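Local atomic coordinates of HNH endonuclease (Geobacillus virus E2, PDB entry 5H0M), a protein that probably nicks DNA as an HNH endonuclease of a thermophilic bacteriophage and carries a bound zinc ion. Residues 67-79 / 107-121. Numbering follows the deposited sequence.
Sequences AVLAKDNYLCQHC and MDNLQSLCQACHNRK. With ZN (zinc ion), chain B.
Two CxxC pairs, Cys76/Cys79 and Cys114/Cys117, close a four-cysteine zinc site that joins helix 77-81 to strand 110-113 and helix 115-129 of the HNH (His-Me finger) fold. Cys76 SG, Cys79 SG and Cys117 SG lie 2.3 Å from the zinc and Cys114 SG 2.4 Å. The first cysteine of each pair is an N-cap whose sulfur accepts from the backbone N of the second; Cys76 SG, anti to its own N (chi1 175°), also takes a nearly straight bond from Cys114 N (3.3 Å, 164°). Beside the site, Gln77 N donates to Ser112 O (2.9 Å). The His78 ring receives Leu113 CD2 over the centre of one face, a CH-pi contact 3.6 Å from the centroid. Its NE2 donates to Gln111 OE1 (2.8 Å) from above the amide plane, and a water joins His78 ND1 to Cys117 O and Arg120 NE. Arg120 also pairs with Glu82. Farther along the strand, Asp72 OD2 accepts from Ser112 OG (2.7 Å), through its anti lone pair, and from Ser112 N (3.1 Å), fixing Ser112 against the end of helix 59-71, while OD1 is salt-bridged to Lys71 NZ. Val68 packs CG2 on Leu110 CB, and Met107 CE meets Lys71 CD as the two chains slide past each other in opposite directions. Two N-H donors on Cys76 SG and one on Cys114 SG probably offset part of the thiolate charge; four thiolates around the metal are consistent with a structural rather than a catalytic zinc.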
loop_
_atom_site.group_PDB
_atom_site.type_symbol
_atom_site.label_atom_id
_atom_site.label_comp_id
_atom_site.label_asym_id
_atom_site.label_seq_id
_atom_site.Cartn_x
_atom_site.Cartn_y
_atom_site.Cartn_z
ATOM N N ALA A 67 3.653 -8.542 8.959
ATOM C CA ALA A 67 2.441 -9.220 9.392
ATOM C C ALA A 67 1.535 -9.528 8.194
ATOM O O ALA A 67 0.931 -10.589 8.113
ATOM C CB ALA A 67 1.699 -8.398 10.430
ATOM N N VAL A 68 1.433 -8.575 7.266
ATOM C CA VAL A 68 0.602 -8.770 6.076
ATOM C C VAL A 68 1.189 -9.845 5.162
ATOM O O VAL A 68 0.482 -10.736 4.690
ATOM C CB VAL A 68 0.412 -7.438 5.315
ATOM C CG1 VAL A 68 -0.304 -7.653 3.986
ATOM C CG2 VAL A 68 -0.375 -6.444 6.150
ATOM N N LEU A 69 2.487 -9.773 4.905
ATOM C CA LEU A 69 3.123 -10.787 4.061
ATOM C C LEU A 69 2.947 -12.168 4.669
ATOM O O LEU A 69 2.653 -13.129 3.967
ATOM C CB LEU A 69 4.598 -10.485 3.865
ATOM C CG LEU A 69 4.881 -9.320 2.911
ATOM C CD1 LEU A 69 6.294 -8.809 3.139
ATOM C CD2 LEU A 69 4.662 -9.724 1.469
ATOM N N ALA A 70 3.117 -12.257 5.976
ATOM C CA ALA A 70 2.979 -13.547 6.639
ATOM C C ALA A 70 1.558 -14.084 6.532
ATOM O O ALA A 70 1.360 -15.267 6.193
ATOM C CB ALA A 70 3.394 -13.443 8.101
ATOM N N LYS A 71 0.575 -13.226 6.793
ATOM C CA LYS A 71 -0.862 -13.570 6.667
ATOM C C LYS A 71 -1.180 -14.050 5.264
ATOM O O LYS A 71 -1.951 -14.987 5.078
ATOM C CB LYS A 71 -1.746 -12.362 7.035
ATOM C CG LYS A 71 -3.217 -12.493 6.658
ATOM C CD LYS A 71 -3.962 -11.194 6.874
ATOM C CE LYS A 71 -3.754 -10.211 5.737
ATOM N NZ LYS A 71 -4.535 -10.551 4.511
ATOM N N ASP A 72 -0.569 -13.397 4.284
ATOM C CA ASP A 72 -0.766 -13.698 2.871
ATOM C C ASP A 72 0.110 -14.854 2.364
ATOM O O ASP A 72 0.093 -15.184 1.172
ATOM C CB ASP A 72 -0.508 -12.430 2.044
ATOM C CG ASP A 72 -1.608 -11.405 2.186
ATOM O OD1 ASP A 72 -2.706 -11.767 2.690
ATOM O OD2 ASP A 72 -1.382 -10.245 1.790
ATOM N N ASN A 73 0.916 -15.441 3.246
ATOM C CA ASN A 73 1.856 -16.495 2.867
ATOM C C ASN A 73 2.755 -16.087 1.704
ATOM O O ASN A 73 3.121 -16.897 0.869
ATOM C CB ASN A 73 1.094 -17.783 2.521
ATOM C CG ASN A 73 0.374 -18.370 3.717
ATOM O OD1 ASN A 73 0.934 -18.452 4.812
ATOM N ND2 ASN A 73 -0.872 -18.786 3.514
ATOM N N TYR A 74 3.108 -14.807 1.667
ATOM C CA TYR A 74 4.004 -14.243 0.670
ATOM C C TYR A 74 3.488 -14.421 -0.754
ATOM O O TYR A 74 4.264 -14.394 -1.698
ATOM C CB TYR A 74 5.443 -14.771 0.855
ATOM C CG TYR A 74 6.163 -14.077 1.988
ATOM C CD1 TYR A 74 5.907 -14.429 3.292
ATOM C CD2 TYR A 74 7.065 -13.048 1.742
ATOM C CE1 TYR A 74 6.536 -13.792 4.357
ATOM C CE2 TYR A 74 7.714 -12.407 2.786
ATOM C CZ TYR A 74 7.440 -12.781 4.095
ATOM O OH TYR A 74 8.080 -12.128 5.132
ATOM N N LEU A 75 2.183 -14.591 -0.908
ATOM C CA LEU A 75 1.566 -14.699 -2.229
ATOM C C LEU A 75 0.835 -13.436 -2.644
ATOM O O LEU A 75 0.149 -12.813 -1.840
ATOM C CB LEU A 75 0.560 -15.845 -2.268
ATOM C CG LEU A 75 1.153 -17.234 -2.058
ATOM C CD1 LEU A 75 0.034 -18.250 -2.106
ATOM C CD2 LEU A 75 2.210 -17.545 -3.113
ATOM N N CYS A 76 0.947 -13.092 -3.918
ATOM C CA CYS A 76 0.192 -11.982 -4.479
ATOM C C CYS A 76 -1.293 -12.262 -4.372
ATOM O O CYS A 76 -1.778 -13.256 -4.893
ATOM C CB CYS A 76 0.561 -11.742 -5.928
ATOM S SG CYS A 76 -0.440 -10.465 -6.713
ATOM N N GLN A 77 -2.023 -11.385 -3.692
ATOM C CA GLN A 77 -3.455 -11.604 -3.444
ATOM C C GLN A 77 -4.323 -11.351 -4.656
ATOM O O GLN A 77 -5.398 -11.925 -4.764
ATOM C CB GLN A 77 -3.907 -10.762 -2.236
ATOM C CG GLN A 77 -3.190 -11.145 -0.951
ATOM C CD GLN A 77 -3.416 -12.594 -0.572
ATOM O OE1 GLN A 77 -2.503 -13.431 -0.616
ATOM N NE2 GLN A 77 -4.642 -12.909 -0.226
ATOM N N HIS A 78 -3.876 -10.512 -5.578
ATOM C CA HIS A 78 -4.633 -10.312 -6.811
ATOM C C HIS A 78 -4.477 -11.504 -7.727
ATOM O O HIS A 78 -5.463 -11.994 -8.259
ATOM C CB HIS A 78 -4.206 -9.028 -7.493
ATOM C CG HIS A 78 -4.644 -7.811 -6.759
ATOM N ND1 HIS A 78 -4.659 -6.570 -7.336
ATOM C CD2 HIS A 78 -5.127 -7.649 -5.504
ATOM C CE1 HIS A 78 -5.103 -5.685 -6.462
ATOM N NE2 HIS A 78 -5.388 -6.319 -5.339
ATOM N N CYS A 79 -3.256 -11.997 -7.873
ATOM C CA CYS A 79 -3.033 -13.221 -8.632
ATOM C C CYS A 79 -3.824 -14.377 -8.033
ATOM O O CYS A 79 -4.452 -15.141 -8.767
ATOM C CB CYS A 79 -1.545 -13.572 -8.656
ATOM S SG CYS A 79 -0.531 -12.676 -9.854
ATOM N N MET A 107 -4.873 -3.680 8.488
ATOM C CA MET A 107 -4.550 -4.861 7.693
ATOM C C MET A 107 -5.545 -5.094 6.566
ATOM O O MET A 107 -5.151 -5.533 5.492
ATOM C CB MET A 107 -4.352 -6.084 8.585
ATOM C CG MET A 107 -3.003 -5.979 9.294
ATOM S SD MET A 107 -2.664 -7.407 10.300
ATOM C CE MET A 107 -2.367 -8.607 9.017
ATOM N N ASP A 108 -6.809 -4.743 6.782
ATOM C CA ASP A 108 -7.801 -4.850 5.717
ATOM C C ASP A 108 -7.658 -3.788 4.636
ATOM O O ASP A 108 -8.407 -3.805 3.668
ATOM C CB ASP A 108 -9.230 -4.889 6.271
ATOM C CG ASP A 108 -9.659 -3.611 6.946
ATOM O OD1 ASP A 108 -8.866 -2.680 7.152
ATOM O OD2 ASP A 108 -10.867 -3.534 7.313
ATOM N N ASN A 109 -6.702 -2.876 4.803
ATOM C CA ASN A 109 -6.354 -1.893 3.787
ATOM C C ASN A 109 -5.001 -2.210 3.166
ATOM O O ASN A 109 -4.428 -1.356 2.504
ATOM C CB ASN A 109 -6.306 -0.482 4.381
ATOM C CG ASN A 109 -6.191 0.595 3.327
ATOM O OD1 ASN A 109 -6.880 0.540 2.306
ATOM N ND2 ASN A 109 -5.344 1.583 3.563
ATOM N N LEU A 110 -4.492 -3.429 3.369
ATOM C CA LEU A 110 -3.148 -3.778 2.877
ATOM C C LEU A 110 -3.157 -5.121 2.157
ATOM O O LEU A 110 -3.764 -6.076 2.641
ATOM C CB LEU A 110 -2.167 -3.825 4.059
ATOM C CG LEU A 110 -1.854 -2.467 4.671
ATOM C CD1 LEU A 110 -1.201 -2.642 6.027
ATOM C CD2 LEU A 110 -1.018 -1.604 3.752
ATOM N N GLN A 111 -2.490 -5.190 1.004
ATOM C CA GLN A 111 -2.382 -6.442 0.267
ATOM C C GLN A 111 -0.966 -6.684 -0.220
ATOM O O GLN A 111 -0.295 -5.772 -0.689
ATOM C CB GLN A 111 -3.322 -6.473 -0.934
ATOM C CG GLN A 111 -4.775 -6.252 -0.612
ATOM C CD GLN A 111 -5.633 -6.384 -1.855
ATOM O OE1 GLN A 111 -5.678 -5.472 -2.689
ATOM N NE2 GLN A 111 -6.300 -7.515 -1.989
ATOM N N SER A 112 -0.546 -7.937 -0.146
ATOM C CA SER A 112 0.712 -8.357 -0.748
ATOM C C SER A 112 0.494 -8.535 -2.244
ATOM O O SER A 112 -0.480 -9.177 -2.648
ATOM C CB SER A 112 1.151 -9.692 -0.151
ATOM O OG SER A 112 1.210 -9.625 1.274
ATOM N N LEU A 113 1.387 -7.951 -3.052
ATOM C CA LEU A 113 1.248 -7.917 -4.520
ATOM C C LEU A 113 2.557 -8.249 -5.210
ATOM O O LEU A 113 3.635 -7.959 -4.695
ATOM C CB LEU A 113 0.808 -6.533 -5.012
ATOM C CG LEU A 113 -0.542 -5.997 -4.503
ATOM C CD1 LEU A 113 -0.771 -4.609 -5.063
ATOM C CD2 LEU A 113 -1.681 -6.930 -4.875
ATOM N N CYS A 114 2.438 -8.859 -6.390
ATOM C CA CYS A 114 3.562 -8.983 -7.305
ATOM C C CYS A 114 3.747 -7.657 -8.039
ATOM O O CYS A 114 2.927 -6.748 -7.942
ATOM C CB CYS A 114 3.336 -10.134 -8.294
ATOM S SG CYS A 114 2.111 -9.825 -9.568
ATOM N N GLN A 115 4.845 -7.521 -8.765
ATOM C CA GLN A 115 5.112 -6.268 -9.458
ATOM C C GLN A 115 4.056 -5.956 -10.514
ATOM O O GLN A 115 3.626 -4.817 -10.659
ATOM C CB GLN A 115 6.493 -6.301 -10.104
ATOM C CG GLN A 115 6.728 -5.133 -11.036
ATOM C CD GLN A 115 8.111 -5.132 -11.608
ATOM O OE1 GLN A 115 9.018 -5.752 -11.051
ATOM N NE2 GLN A 115 8.292 -4.417 -12.711
ATOM N N ALA A 116 3.669 -6.956 -11.295
ATOM C CA ALA A 116 2.690 -6.751 -12.349
ATOM C C ALA A 116 1.360 -6.281 -11.795
ATOM O O ALA A 116 0.731 -5.388 -12.353
ATOM C CB ALA A 116 2.507 -8.008 -13.195
ATOM N N CYS A 117 0.931 -6.882 -10.684
ATOM C CA CYS A 117 -0.313 -6.465 -10.047
ATOM C C CYS A 117 -0.186 -5.091 -9.404
ATOM O O CYS A 117 -1.126 -4.325 -9.417
ATOM C CB CYS A 117 -0.778 -7.507 -9.042
ATOM S SG CYS A 117 -1.410 -8.989 -9.879
ATOM N N HIS A 118 0.977 -4.753 -8.864
ATOM C CA HIS A 118 1.182 -3.401 -8.333
ATOM C C HIS A 118 1.103 -2.363 -9.453
ATOM O O HIS A 118 0.505 -1.295 -9.302
ATOM C CB HIS A 118 2.514 -3.290 -7.605
ATOM C CG HIS A 118 2.729 -1.950 -6.972
ATOM N ND1 HIS A 118 3.602 -1.022 -7.491
ATOM C CD2 HIS A 118 2.171 -1.373 -5.880
ATOM C CE1 HIS A 118 3.583 0.064 -6.736
ATOM N NE2 HIS A 118 2.731 -0.128 -5.748
ATOM N N ASN A 119 1.692 -2.684 -10.607
ATOM C CA ASN A 119 1.621 -1.805 -11.766
ATOM C C ASN A 119 0.191 -1.632 -12.258
ATOM O O ASN A 119 -0.252 -0.512 -12.557
ATOM C CB ASN A 119 2.504 -2.376 -12.876
ATOM C CG ASN A 119 2.589 -1.467 -14.076
ATOM O OD1 ASN A 119 3.205 -0.396 -14.015
ATOM N ND2 ASN A 119 1.971 -1.880 -15.179
ATOM N N ARG A 120 -0.554 -2.727 -12.336
ATOM C CA ARG A 120 -1.951 -2.665 -12.742
ATOM C C ARG A 120 -2.744 -1.810 -11.768
ATOM O O ARG A 120 -3.545 -0.974 -12.177
ATOM C CB ARG A 120 -2.557 -4.074 -12.838
ATOM C CG ARG A 120 -4.052 -4.095 -13.053
ATOM C CD ARG A 120 -4.603 -5.469 -13.348
ATOM N NE ARG A 120 -4.322 -6.440 -12.292
ATOM C CZ ARG A 120 -4.751 -7.700 -12.292
ATOM N NH1 ARG A 120 -5.492 -8.166 -13.296
ATOM N NH2 ARG A 120 -4.447 -8.508 -11.281
ATOM N N LYS A 121 -2.532 -2.043 -10.477
ATOM C CA LYS A 121 -3.264 -1.311 -9.441
ATOM C C LYS A 121 -2.941 0.170 -9.500
ATOM O O LYS A 121 -3.814 1.013 -9.264
ATOM C CB LYS A 121 -2.962 -1.846 -8.048
ATOM C CG LYS A 121 -3.702 -1.091 -6.939
ATOM C CD LYS A 121 -3.621 -1.793 -5.610
ATOM C CE LYS A 121 -4.389 -0.990 -4.566
ATOM N NZ LYS A 121 -3.809 0.348 -4.280
HETATM ZN ZN ZN B . -0.019 -10.625 -8.972
HETATM O O HOH W 1 -3.826 -8.945 2.211
HETATM O O HOH W 2 -5.890 -7.931 4.459
HETATM O O HOH W 3 -3.636 -5.562 -9.713
#